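PDB 3QPE: mandelate racemase/muconate lactonizing protein from Paenibacillus sp., which probably acts as a magnesium-dependent sugar-acid dehydratase of the enolase superfamily, and binds D-galacturonic acid in its active site. Local coordinates for residues K203-A208 against L229-E234; T133-D138 against R165-K170; Y284-P289 against P310-N315. All blocks are in the same frame, centred on the assembly; numbering follows the deposited sequence.

Contact 1: residues K203-A208 against L229-E234. With MG (magnesium ion), chain E; MG (magnesium ion), chain F; DGU (D-galacturonic acid), chain G.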
loop_
_atom_site.group_PDB
_atom_site.type_symbol
_atom_site.label_atom_id
_atom_site.label_comp_id
_atom_site.label_asym_id
_atom_site.label_seq_id
_atom_site.Cartn_x
_atom_site.Cartn_y
_atom_site.Cartn_z
ATOM N N LYS A 203 9.202 9.187 26.486
ATOM C CA LYS A 203 8.815 9.450 25.105
ATOM C C LYS A 203 7.557 8.691 24.770
ATOM O O LYS A 203 7.481 7.480 24.986
ATOM C CB LYS A 203 9.938 9.090 24.141
ATOM C CG LYS A 203 11.112 10.022 24.257
ATOM C CD LYS A 203 12.201 9.663 23.259
ATOM C CE LYS A 203 13.394 10.593 23.409
ATOM N NZ LYS A 203 14.067 10.405 24.727
ATOM N N ILE A 204 6.555 9.411 24.266
ATOM C CA ILE A 204 5.255 8.811 23.980
ATOM C C ILE A 204 5.035 8.691 22.482
ATOM O O ILE A 204 5.148 9.669 21.753
ATOM C CB ILE A 204 4.101 9.672 24.544
ATOM C CG1 ILE A 204 4.253 9.845 26.055
ATOM C CG2 ILE A 204 2.756 9.048 24.181
ATOM C CD1 ILE A 204 4.278 8.532 26.816
ATOM N N MET A 205 4.692 7.500 22.013
ATOM C CA MET A 205 4.416 7.358 20.598
ATOM C C MET A 205 2.984 6.876 20.444
ATOM O O MET A 205 2.480 6.136 21.285
ATOM C CB MET A 205 5.445 6.412 19.970
ATOM C CG MET A 205 6.875 6.932 20.180
ATOM S SD MET A 205 8.200 5.735 20.357
ATOM C CE MET A 205 8.019 5.316 22.096
ATOM N N ILE A 206 2.306 7.311 19.392
ATOM C CA ILE A 206 0.967 6.819 19.153
ATOM C C ILE A 206 0.866 6.139 17.802
ATOM O O ILE A 206 1.540 6.536 16.842
ATOM C CB ILE A 206 -0.095 7.925 19.309
ATOM C CG1 ILE A 206 0.206 9.089 18.357
ATOM C CG2 ILE A 206 -0.120 8.421 20.746
ATOM C CD1 ILE A 206 -0.827 10.232 18.420
ATOM N N ASP A 207 0.042 5.097 17.736
ATOM C CA ASP A 207 -0.023 4.259 16.543
ATOM C C ASP A 207 -1.477 4.004 16.206
ATOM O O ASP A 207 -2.193 3.330 16.947
ATOM C CB ASP A 207 0.766 2.952 16.753
ATOM C CG ASP A 207 0.684 2.004 15.569
ATOM O OD1 ASP A 207 -0.023 2.315 14.590
ATOM O OD2 ASP A 207 1.300 0.914 15.646
ATOM N N ALA A 208 -1.918 4.557 15.081
ATOM C CA ALA A 208 -3.333 4.533 14.745
ATOM C C ALA A 208 -3.739 3.308 13.947
ATOM O O ALA A 208 -4.926 3.053 13.749
ATOM C CB ALA A 208 -3.725 5.825 13.985
ATOM N N LEU A 229 4.994 13.921 22.679
ATOM C CA LEU A 229 4.761 13.065 21.519
ATOM C C LEU A 229 6.021 13.018 20.695
ATOM O O LEU A 229 6.466 14.040 20.174
ATOM C CB LEU A 229 3.620 13.611 20.675
ATOM C CG LEU A 229 2.369 12.750 20.549
ATOM C CD1 LEU A 229 1.903 12.199 21.903
ATOM C CD2 LEU A 229 1.271 13.549 19.880
ATOM N N TYR A 230 6.604 11.825 20.597
ATOM C CA TYR A 230 7.863 11.633 19.891
ATOM C C TYR A 230 7.600 11.285 18.427
ATOM O O TYR A 230 8.208 11.870 17.524
ATOM C CB TYR A 230 8.690 10.531 20.564
ATOM C CG TYR A 230 10.051 10.349 19.944
ATOM C CD1 TYR A 230 11.046 11.290 20.135
ATOM C CD2 TYR A 230 10.339 9.238 19.166
ATOM C CE1 TYR A 230 12.293 11.144 19.566
ATOM C CE2 TYR A 230 11.592 9.078 18.588
ATOM C CZ TYR A 230 12.562 10.035 18.800
ATOM O OH TYR A 230 13.816 9.904 18.241
ATOM N N TRP A 231 6.683 10.353 18.193
ATOM C CA TRP A 231 6.247 10.078 16.826
ATOM C C TRP A 231 4.791 9.652 16.641
ATOM O O TRP A 231 4.132 9.147 17.555
ATOM C CB TRP A 231 7.230 9.155 16.077
ATOM C CG TRP A 231 7.097 7.648 16.283
ATOM C CD1 TRP A 231 5.950 6.904 16.313
ATOM C CD2 TRP A 231 8.176 6.719 16.439
ATOM N NE1 TRP A 231 6.253 5.572 16.489
ATOM C CE2 TRP A 231 7.612 5.435 16.574
ATOM C CE3 TRP A 231 9.567 6.852 16.477
ATOM C CZ2 TRP A 231 8.391 4.289 16.750
ATOM C CZ3 TRP A 231 10.340 5.712 16.649
ATOM C CH2 TRP A 231 9.749 4.449 16.784
ATOM N N LEU A 232 4.303 9.892 15.431
ATOM C CA LEU A 232 2.988 9.478 14.994
ATOM C C LEU A 232 3.146 8.393 13.951
ATOM O O LEU A 232 3.710 8.639 12.885
ATOM C CB LEU A 232 2.236 10.672 14.388
ATOM C CG LEU A 232 0.885 10.377 13.732
ATOM C CD1 LEU A 232 -0.186 9.856 14.731
ATOM C CD2 LEU A 232 0.389 11.624 12.990
ATOM N N GLU A 233 2.632 7.201 14.261
ATOM C CA GLU A 233 2.829 6.007 13.443
ATOM C C GLU A 233 1.538 5.574 12.743
ATOM O O GLU A 233 0.505 5.403 13.383
ATOM C CB GLU A 233 3.373 4.874 14.326
ATOM C CG GLU A 233 3.308 3.484 13.710
ATOM C CD GLU A 233 4.131 2.471 14.486
ATOM O OE1 GLU A 233 4.912 2.848 15.381
ATOM O OE2 GLU A 233 4.028 1.288 14.173
ATOM N N GLU A 234 1.598 5.418 11.428
ATOM C CA GLU A 234 0.453 4.963 10.641
ATOM C C GLU A 234 -0.878 5.654 10.979
ATOM O O GLU A 234 -1.878 4.991 11.234
ATOM C CB GLU A 234 0.294 3.443 10.737
ATOM C CG GLU A 234 1.476 2.659 10.160
ATOM C CD GLU A 234 1.054 1.306 9.576
ATOM O OE1 GLU A 234 0.499 0.458 10.296
ATOM O OE2 GLU A 234 1.276 1.071 8.383
HETATM MG MG MG E . 2.422 -0.022 13.990
HETATM MG MG MG F . 1.576 2.254 6.584
HETATM O O1 DGU G . 0.457 -7.862 13.691
HETATM O O2 DGU G . -1.695 -6.213 14.468
HETATM O O5 DGU G . 1.181 -2.022 14.278
HETATM O O6B DGU G . 3.575 -1.202 15.456
HETATM C C1 DGU G . 0.643 -6.725 14.142
HETATM C C2 DGU G . -0.393 -6.007 15.036
HETATM C C3 DGU G . -0.124 -4.494 15.175
HETATM C C4 DGU G . 1.345 -4.137 15.505
HETATM C C5 DGU G . 1.644 -2.629 15.496
HETATM C C6 DGU G . 3.128 -2.322 15.797
HETATM O O3 DGU G . -0.966 -3.955 16.203
HETATM O O4 DGU G . 2.204 -4.738 14.537
HETATM O O6A DGU G . 3.772 -3.227 16.373
HETATM O O HOH W 1 0.846 0.644 12.619
HETATM O O HOH W 2 3.155 0.926 5.818
HETATM O O HOH W 3 -0.069 1.031 5.554
HETATM O O HOH W 4 0.150 3.853 7.051
#
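M205 lies across W231, and its path shows how one flexible chain can follow both rings of an indole. CB already lies over the ring face, 3.7 Å from W231 CD1. The next atom stands squarely over the five-membered ring, M205 CG being 3.8 Å from its centroid. SD then sits over the centre of the six-membered ring, M205 SD lying 3.8 Å from that centroid in a Met-aromatic contact, and the bend at chi3 (-82°) turns the terminal CE away from the indole. At the same indole, W231 NE1 gives a bent bond (141°) to the anti lone pair of E233 OE1, an oxygen that also takes K168 in a salt bridge.

The two strands run parallel, 204-207 beside 229-233. Y230 N donates to I204 O at 2.8 Å, and the ladder continues through I206 N to W231 O, E233 N to I206 O and A208 N to E233 O. On the face away from M205, I206 CG1 rests 3.7 Å from L232 CD1, while helix 214-223 packs on L229 and L232. K203 CD lies over one face of the Y230 ring.

At the C-terminal ends the contact turns polar. The D207 and E233 carboxylates stack with planes 24° apart, and D207 OD2 (2.2 Å) and E233 OE2 (2.1 Å) grip one magnesium ion together with E263, the sugar acid and a water; N209 N holds D207 OD1. E234 OE2 reaches the second magnesium ion, shared with D261 and E238. Acidic metal ligands at the ends of successive barrel strands are the hallmark of the enolase superfamily.

Contact 2: residues T133-D138 against R165-K170. With DGU (D-galacturonic acid), chain G.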
loop_
_atom_site.group_PDB
_atom_site.type_symbol
_atom_site.label_atom_id
_atom_site.label_comp_id
_atom_site.label_asym_id
_atom_site.label_seq_id
_atom_site.Cartn_x
_atom_site.Cartn_y
_atom_site.Cartn_z
ATOM N N THR A 133 5.592 -1.596 23.721
ATOM C CA THR A 133 4.667 -1.577 22.591
ATOM C C THR A 133 3.317 -2.213 22.944
ATOM O O THR A 133 2.425 -2.311 22.103
ATOM C CB THR A 133 5.292 -2.264 21.339
ATOM O OG1 THR A 133 4.584 -1.873 20.151
ATOM C CG2 THR A 133 5.264 -3.799 21.474
ATOM N N SER A 134 3.145 -2.601 24.204
ATOM C CA SER A 134 2.028 -3.485 24.579
ATOM C C SER A 134 0.714 -2.790 24.980
ATOM O O SER A 134 -0.204 -3.446 25.470
ATOM C CB SER A 134 2.451 -4.424 25.721
ATOM O OG SER A 134 2.676 -3.678 26.913
ATOM N N LEU A 135 0.608 -1.485 24.758
ATOM C CA LEU A 135 -0.565 -0.744 25.222
ATOM C C LEU A 135 -1.679 -0.705 24.177
ATOM O O LEU A 135 -1.883 0.313 23.503
ATOM C CB LEU A 135 -0.161 0.666 25.665
ATOM C CG LEU A 135 0.825 0.642 26.836
ATOM C CD1 LEU A 135 1.504 1.969 27.041
ATOM C CD2 LEU A 135 0.092 0.208 28.105
ATOM N N TYR A 136 -2.397 -1.818 24.064
ATOM C CA TYR A 136 -3.473 -1.974 23.100
ATOM C C TYR A 136 -4.790 -1.368 23.607
ATOM O O TYR A 136 -4.778 -0.630 24.580
ATOM C CB TYR A 136 -3.608 -3.460 22.734
ATOM C CG TYR A 136 -2.592 -3.848 21.680
ATOM C CD1 TYR A 136 -1.228 -3.784 21.941
ATOM C CD2 TYR A 136 -2.999 -4.240 20.406
ATOM C CE1 TYR A 136 -0.283 -4.116 20.949
ATOM C CE2 TYR A 136 -2.069 -4.563 19.416
ATOM C CZ TYR A 136 -0.718 -4.506 19.696
ATOM O OH TYR A 136 0.193 -4.818 18.702
ATOM N N PHE A 137 -5.898 -1.644 22.915
ATOM C CA PHE A 137 -7.230 -1.190 23.323
ATOM C C PHE A 137 -7.722 -2.096 24.432
ATOM O O PHE A 137 -8.676 -2.850 24.256
ATOM C CB PHE A 137 -8.227 -1.264 22.156
ATOM C CG PHE A 137 -7.921 -0.305 21.032
ATOM C CD1 PHE A 137 -6.863 0.576 21.145
ATOM C CD2 PHE A 137 -8.696 -0.281 19.885
ATOM C CE1 PHE A 137 -6.571 1.496 20.114
ATOM C CE2 PHE A 137 -8.404 0.626 18.845
ATOM C CZ PHE A 137 -7.348 1.510 18.972
ATOM N N ASP A 138 -7.046 -2.027 25.565
ATOM C CA ASP A 138 -7.333 -2.932 26.671
ATOM C C ASP A 138 -8.504 -2.475 27.535
ATOM O O ASP A 138 -8.866 -3.134 28.518
ATOM C CB ASP A 138 -6.067 -3.130 27.481
ATOM C CG ASP A 138 -4.958 -3.787 26.642
ATOM O OD1 ASP A 138 -5.297 -4.718 25.886
ATOM O OD2 ASP A 138 -3.794 -3.352 26.721
ATOM N N ARG A 165 10.622 3.062 30.029
ATOM C CA ARG A 165 10.421 4.504 30.226
ATOM C C ARG A 165 9.622 5.129 29.085
ATOM O O ARG A 165 9.007 6.181 29.241
ATOM C CB ARG A 165 11.773 5.206 30.371
ATOM C CG ARG A 165 12.526 4.786 31.636
ATOM C CD ARG A 165 11.645 5.062 32.861
ATOM N NE ARG A 165 12.235 4.591 34.113
ATOM C CZ ARG A 165 11.855 3.494 34.761
ATOM N NH1 ARG A 165 10.881 2.726 34.284
ATOM N NH2 ARG A 165 12.448 3.169 35.900
ATOM N N HIS A 166 9.629 4.467 27.936
ATOM C CA HIS A 166 8.981 4.997 26.748
ATOM C C HIS A 166 7.887 4.036 26.316
ATOM O O HIS A 166 8.051 2.817 26.418
ATOM C CB HIS A 166 10.022 5.161 25.635
ATOM C CG HIS A 166 11.300 5.788 26.103
ATOM N ND1 HIS A 166 11.388 7.116 26.460
ATOM C CD2 HIS A 166 12.531 5.264 26.300
ATOM C CE1 HIS A 166 12.623 7.387 26.843
ATOM N NE2 HIS A 166 13.336 6.277 26.762
ATOM N N PHE A 167 6.787 4.585 25.813
ATOM C CA PHE A 167 5.579 3.810 25.571
ATOM C C PHE A 167 4.923 4.131 24.233
ATOM O O PHE A 167 4.770 5.296 23.874
ATOM C CB PHE A 167 4.575 4.064 26.715
ATOM C CG PHE A 167 5.158 3.825 28.072
ATOM C CD1 PHE A 167 5.875 4.822 28.716
ATOM C CD2 PHE A 167 5.030 2.580 28.688
ATOM C CE1 PHE A 167 6.440 4.599 29.961
ATOM C CE2 PHE A 167 5.592 2.350 29.927
ATOM C CZ PHE A 167 6.302 3.364 30.570
ATOM N N LYS A 168 4.505 3.098 23.509
ATOM C CA LYS A 168 3.728 3.306 22.297
ATOM C C LYS A 168 2.285 2.897 22.511
ATOM O O LYS A 168 1.985 1.762 22.882
ATOM C CB LYS A 168 4.325 2.560 21.098
ATOM C CG LYS A 168 3.587 2.852 19.793
ATOM C CD LYS A 168 4.407 2.443 18.575
ATOM C CE LYS A 168 4.152 1.002 18.160
ATOM N NZ LYS A 168 5.194 0.631 17.115
ATOM N N ILE A 169 1.385 3.835 22.267
ATOM C CA ILE A 169 -0.008 3.664 22.623
ATOM C C ILE A 169 -0.869 3.468 21.379
ATOM O O ILE A 169 -0.824 4.280 20.458
ATOM C CB ILE A 169 -0.494 4.935 23.345
ATOM C CG1 ILE A 169 0.486 5.325 24.455
ATOM C CG2 ILE A 169 -1.912 4.768 23.833
ATOM C CD1 ILE A 169 0.049 6.550 25.244
ATOM N N LYS A 170 -1.654 2.401 21.338
ATOM C CA LYS A 170 -2.590 2.216 20.239
ATOM C C LYS A 170 -3.714 3.242 20.334
ATOM O O LYS A 170 -4.320 3.386 21.389
ATOM C CB LYS A 170 -3.174 0.810 20.288
ATOM C CG LYS A 170 -2.144 -0.277 20.045
ATOM C CD LYS A 170 -1.640 -0.230 18.590
ATOM C CE LYS A 170 -0.768 -1.448 18.250
ATOM N NZ LYS A 170 0.626 -1.035 17.894
HETATM O O1 DGU G . 0.457 -7.862 13.691
HETATM O O2 DGU G . -1.695 -6.213 14.468
HETATM O O5 DGU G . 1.181 -2.022 14.278
HETATM O O6B DGU G . 3.575 -1.202 15.456
HETATM C C1 DGU G . 0.643 -6.725 14.142
HETATM C C2 DGU G . -0.393 -6.007 15.036
HETATM C C3 DGU G . -0.124 -4.494 15.175
HETATM C C4 DGU G . 1.345 -4.137 15.505
HETATM C C5 DGU G . 1.644 -2.629 15.496
HETATM C C6 DGU G . 3.128 -2.322 15.797
HETATM O O3 DGU G . -0.966 -3.955 16.203
HETATM O O4 DGU G . 2.204 -4.738 14.537
HETATM O O6A DGU G . 3.772 -3.227 16.373
HETATM O O HOH W 5 2.481 -3.128 19.030
HETATM O O HOH W 6 1.706 0.012 20.722
HETATM O O HOH W 7 -4.213 2.125 23.754
#
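Aliphatic chain against aromatic ring is the main packing here, and K170 supplies most of it. Its CE lies over one face of the Y136 ring, offset toward the rim, 3.4 Å from Y136 CZ, and the two side chains run side by side in the same direction. The bends at chi2 (-68°) and chi4 (-118°) lead the lysine along the ring and turn NZ to the ligand. F137 instead crosses K170 at about a right angle and presents its ring edge to the backbone, with F137 CE1 3.2 Å from K170 O. Farther back, L135 CD1 meets F167 CB at 3.7 Å, part of an apolar layer that includes I194 of helix 180-198 and M152 of helix 145-161.

Direct hydrogen bonding between the backbones is sparse: K170 N donates to the carbonyl of L135, the central residue of an inverse gamma turn (K170 N to L135 O 3.0 Å). Waters fill in for the rest. One bridges by donating to T133 O and K168 O while accepting from K170 NZ. Another accepts from the same amine and donates to T133 OG1 and to DGU O6A, and is also bonded to Y136 OH.

Polar side chains converge on the sugar acid. K168 NZ donates to DGU O6B at 3.0 Å; it is also bonded to Y131 and salt-bridged to E336, which accepts from T133 OG1 as well. Y136 OH shares a hydrogen bond with DGU O3 (2.9 Å). K170 NZ, bonded to D207, stands 3.1 Å from DGU C5, the carbon next to the carboxylate. Two lysines spaced by one residue on a barrel strand form the KxK motif of mandelate racemase relatives, in which the second lysine can act as the base toward the carbon next to the carboxylate; the position of K170 NZ is consistent with this.

Contact 3: residues Y284-P289 against P310-N315. With DGU (D-galacturonic acid), chain G.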
loop_
_atom_site.group_PDB
_atom_site.type_symbol
_atom_site.label_atom_id
_atom_site.label_comp_id
_atom_site.label_asym_id
_atom_site.label_seq_id
_atom_site.Cartn_x
_atom_site.Cartn_y
_atom_site.Cartn_z
ATOM N N TYR A 284 9.986 -1.026 8.428
ATOM C CA TYR A 284 9.966 -2.380 7.878
ATOM C C TYR A 284 10.286 -3.403 8.965
ATOM O O TYR A 284 11.125 -3.164 9.836
ATOM C CB TYR A 284 10.941 -2.512 6.703
ATOM C CG TYR A 284 10.630 -1.500 5.619
ATOM C CD1 TYR A 284 9.633 -1.747 4.681
ATOM C CD2 TYR A 284 11.290 -0.283 5.569
ATOM C CE1 TYR A 284 9.318 -0.821 3.707
ATOM C CE2 TYR A 284 10.977 0.661 4.589
ATOM C CZ TYR A 284 9.994 0.382 3.663
ATOM O OH TYR A 284 9.676 1.311 2.691
ATOM N N ASP A 285 9.623 -4.547 8.887
ATOM C CA ASP A 285 9.695 -5.572 9.930
ATOM C C ASP A 285 11.094 -6.212 10.062
ATOM O O ASP A 285 11.847 -6.307 9.089
ATOM C CB ASP A 285 8.608 -6.615 9.645
ATOM C CG ASP A 285 8.580 -7.738 10.664
ATOM O OD1 ASP A 285 7.881 -7.595 11.699
ATOM O OD2 ASP A 285 9.212 -8.771 10.404
ATOM N N ILE A 286 11.453 -6.624 11.272
ATOM C CA ILE A 286 12.796 -7.126 11.556
ATOM C C ILE A 286 13.029 -8.558 11.015
ATOM O O ILE A 286 14.173 -8.994 10.866
ATOM C CB ILE A 286 13.093 -7.026 13.077
ATOM C CG1 ILE A 286 14.549 -7.356 13.407
ATOM C CG2 ILE A 286 12.097 -7.861 13.879
ATOM C CD1 ILE A 286 15.560 -6.492 12.666
ATOM N N ILE A 287 11.939 -9.262 10.689
ATOM C CA ILE A 287 12.014 -10.623 10.134
ATOM C C ILE A 287 11.797 -10.638 8.621
ATOM O O ILE A 287 12.503 -11.314 7.897
ATOM C CB ILE A 287 10.965 -11.556 10.785
ATOM C CG1 ILE A 287 11.015 -11.431 12.307
ATOM C CG2 ILE A 287 11.149 -13.008 10.316
ATOM C CD1 ILE A 287 12.335 -11.844 12.919
ATOM N N TRP A 288 10.796 -9.901 8.160
ATOM C CA TRP A 288 10.509 -9.778 6.744
ATOM C C TRP A 288 10.335 -8.291 6.439
ATOM O O TRP A 288 9.342 -7.685 6.851
ATOM C CB TRP A 288 9.247 -10.586 6.398
ATOM C CG TRP A 288 8.828 -10.425 4.982
ATOM C CD1 TRP A 288 9.185 -11.208 3.927
ATOM C CD2 TRP A 288 7.994 -9.387 4.450
ATOM N NE1 TRP A 288 8.617 -10.736 2.770
ATOM C CE2 TRP A 288 7.884 -9.614 3.061
ATOM C CE3 TRP A 288 7.323 -8.291 5.013
ATOM C CZ2 TRP A 288 7.129 -8.784 2.225
ATOM C CZ3 TRP A 288 6.577 -7.467 4.180
ATOM C CH2 TRP A 288 6.485 -7.722 2.802
ATOM N N PRO A 289 11.290 -7.688 5.708
ATOM C CA PRO A 289 12.372 -8.273 4.900
ATOM C C PRO A 289 13.631 -8.755 5.631
ATOM O O PRO A 289 14.484 -9.360 4.982
ATOM C CB PRO A 289 12.738 -7.133 3.944
ATOM C CG PRO A 289 12.475 -5.904 4.747
ATOM C CD PRO A 289 11.280 -6.214 5.613
ATOM N N PRO A 310 12.899 -0.647 13.149
ATOM C CA PRO A 310 12.302 -1.884 12.635
ATOM C C PRO A 310 11.086 -2.336 13.444
ATOM O O PRO A 310 11.160 -2.386 14.669
ATOM C CB PRO A 310 13.429 -2.905 12.790
ATOM C CG PRO A 310 14.695 -2.087 12.722
ATOM C CD PRO A 310 14.318 -0.814 13.491
ATOM N N HIS A 311 9.996 -2.672 12.751
ATOM C CA HIS A 311 8.780 -3.187 13.377
ATOM C C HIS A 311 9.067 -4.576 13.927
ATOM O O HIS A 311 9.736 -5.391 13.278
ATOM C CB HIS A 311 7.658 -3.282 12.340
ATOM C CG HIS A 311 6.458 -4.050 12.804
ATOM N ND1 HIS A 311 6.407 -5.429 12.797
ATOM C CD2 HIS A 311 5.257 -3.631 13.265
ATOM C CE1 HIS A 311 5.229 -5.827 13.248
ATOM N NE2 HIS A 311 4.515 -4.756 13.546
ATOM N N CYS A 312 8.581 -4.837 15.135
ATOM C CA CYS A 312 8.670 -6.179 15.695
ATOM C C CYS A 312 7.454 -6.387 16.584
ATOM O O CYS A 312 7.314 -5.753 17.617
ATOM C CB CYS A 312 9.949 -6.350 16.500
ATOM S SG CYS A 312 10.118 -7.996 17.226
ATOM N N TYR A 313 6.566 -7.257 16.145
ATOM C CA TYR A 313 5.415 -7.640 16.946
ATOM C C TYR A 313 4.926 -8.954 16.370
ATOM O O TYR A 313 4.813 -9.096 15.152
ATOM C CB TYR A 313 4.307 -6.573 16.914
ATOM C CG TYR A 313 3.296 -6.824 18.011
ATOM C CD1 TYR A 313 3.532 -6.386 19.304
ATOM C CD2 TYR A 313 2.145 -7.551 17.765
ATOM C CE1 TYR A 313 2.613 -6.644 20.342
ATOM C CE2 TYR A 313 1.222 -7.809 18.789
ATOM C CZ TYR A 313 1.467 -7.353 20.069
ATOM O OH TYR A 313 0.567 -7.605 21.092
ATOM N N GLY A 314 4.681 -9.928 17.241
ATOM C CA GLY A 314 4.201 -11.217 16.799
ATOM C C GLY A 314 5.326 -12.237 16.709
ATOM O O GLY A 314 5.088 -13.403 16.395
ATOM N N ASN A 315 6.548 -11.790 16.984
ATOM C CA ASN A 315 7.720 -12.652 16.930
ATOM C C ASN A 315 8.757 -12.167 17.931
ATOM O O ASN A 315 9.479 -11.203 17.683
ATOM C CB ASN A 315 8.307 -12.679 15.511
ATOM C CG ASN A 315 9.378 -13.731 15.345
ATOM O OD1 ASN A 315 10.146 -13.985 16.267
ATOM N ND2 ASN A 315 9.432 -14.355 14.166
HETATM O O1 DGU G . 0.457 -7.862 13.691
HETATM O O2 DGU G . -1.695 -6.213 14.468
HETATM O O5 DGU G . 1.181 -2.022 14.278
HETATM O O6B DGU G . 3.575 -1.202 15.456
HETATM C C1 DGU G . 0.643 -6.725 14.142
HETATM C C2 DGU G . -0.393 -6.007 15.036
HETATM C C3 DGU G . -0.124 -4.494 15.175
HETATM C C4 DGU G . 1.345 -4.137 15.505
HETATM C C5 DGU G . 1.644 -2.629 15.496
HETATM C C6 DGU G . 3.128 -2.322 15.797
HETATM O O3 DGU G . -0.966 -3.955 16.203
HETATM O O4 DGU G . 2.204 -4.738 14.537
HETATM O O6A DGU G . 3.772 -3.227 16.373
HETATM O O HOH W 8 7.890 -9.128 13.961
#
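The backbones of Y284-I286 and P310-H311 are joined by two hydrogen bonds that both use H311, its N donating to Y284 O at 3.2 Å and its O accepting from I286 N at 2.9 Å. The CA atoms of D285 and H311 come to 4.3 Å at this point.

Side chains extend the link on one flank. D285 OD1 receives H311 ND1 at 2.8 Å through its anti lone pair, and the oxygen lies near the imidazole plane although the carboxylate is turned 44° from that plane. Holding CG anti to the backbone N (chi1 168°) carries the H311 ring out to the ligand, where NE2 and DGU O4 share a nearly straight hydrogen bond, with the donor undecided; its modelled length is unusually short and should be taken with caution. The other oxygen, D285 OD2, fixes the carboxylate's rotation: it accepts from I287 N (2.8 Å), which approaches from above the carboxylate plane, and from W288 N, forming an Asx turn with a further Asx bond. Such a histidine-carboxylate pair, set in the loops that follow neighbouring barrel strands 281-282 and 307-308, is a recurrent feature of mandelate racemase relatives and here faces the sugar acid. Were an alanine here in place of D285, H311 ND1 would probably be left without its acceptor and the imidazole freer to turn, with the amides of I287 and W288 losing theirs.

A water also joins the two loops, donating to D285 OD1 and accepting from Y313 N. On the apolar side I286 CG2 touches C312 CB at 3.7 Å, and I286 CB packs on the P310 ring; L325 of helix 316-325 touches both residues. I287 CG1 lies 3.8 Å from N315 ND2, the two side chains meeting at about a right angle, while N315 OD1 weakly caps Y317 N.

Read from the N terminus, the three contacts close in series, and none nests within or crosses another. Contact 2 comes first, closing the excursion through helix 145-161; contact 1 follows, closing the one through helix 214-223; contact 3 ties the loops on either side of helix 291-303 and strand 307-308. Contacts 1 and 2 share a sheet, strand 167-170 lying beside 204-207, with a probable hydrogen bond between M205 O and I169 N (2.7 Å). Contact 3 has its centre about 17 Å from that of contact 2, yet Y313 packs against Y136 and T133. All three border the galacturonic acid, so sequentially separate closures build one pocket on the barrel.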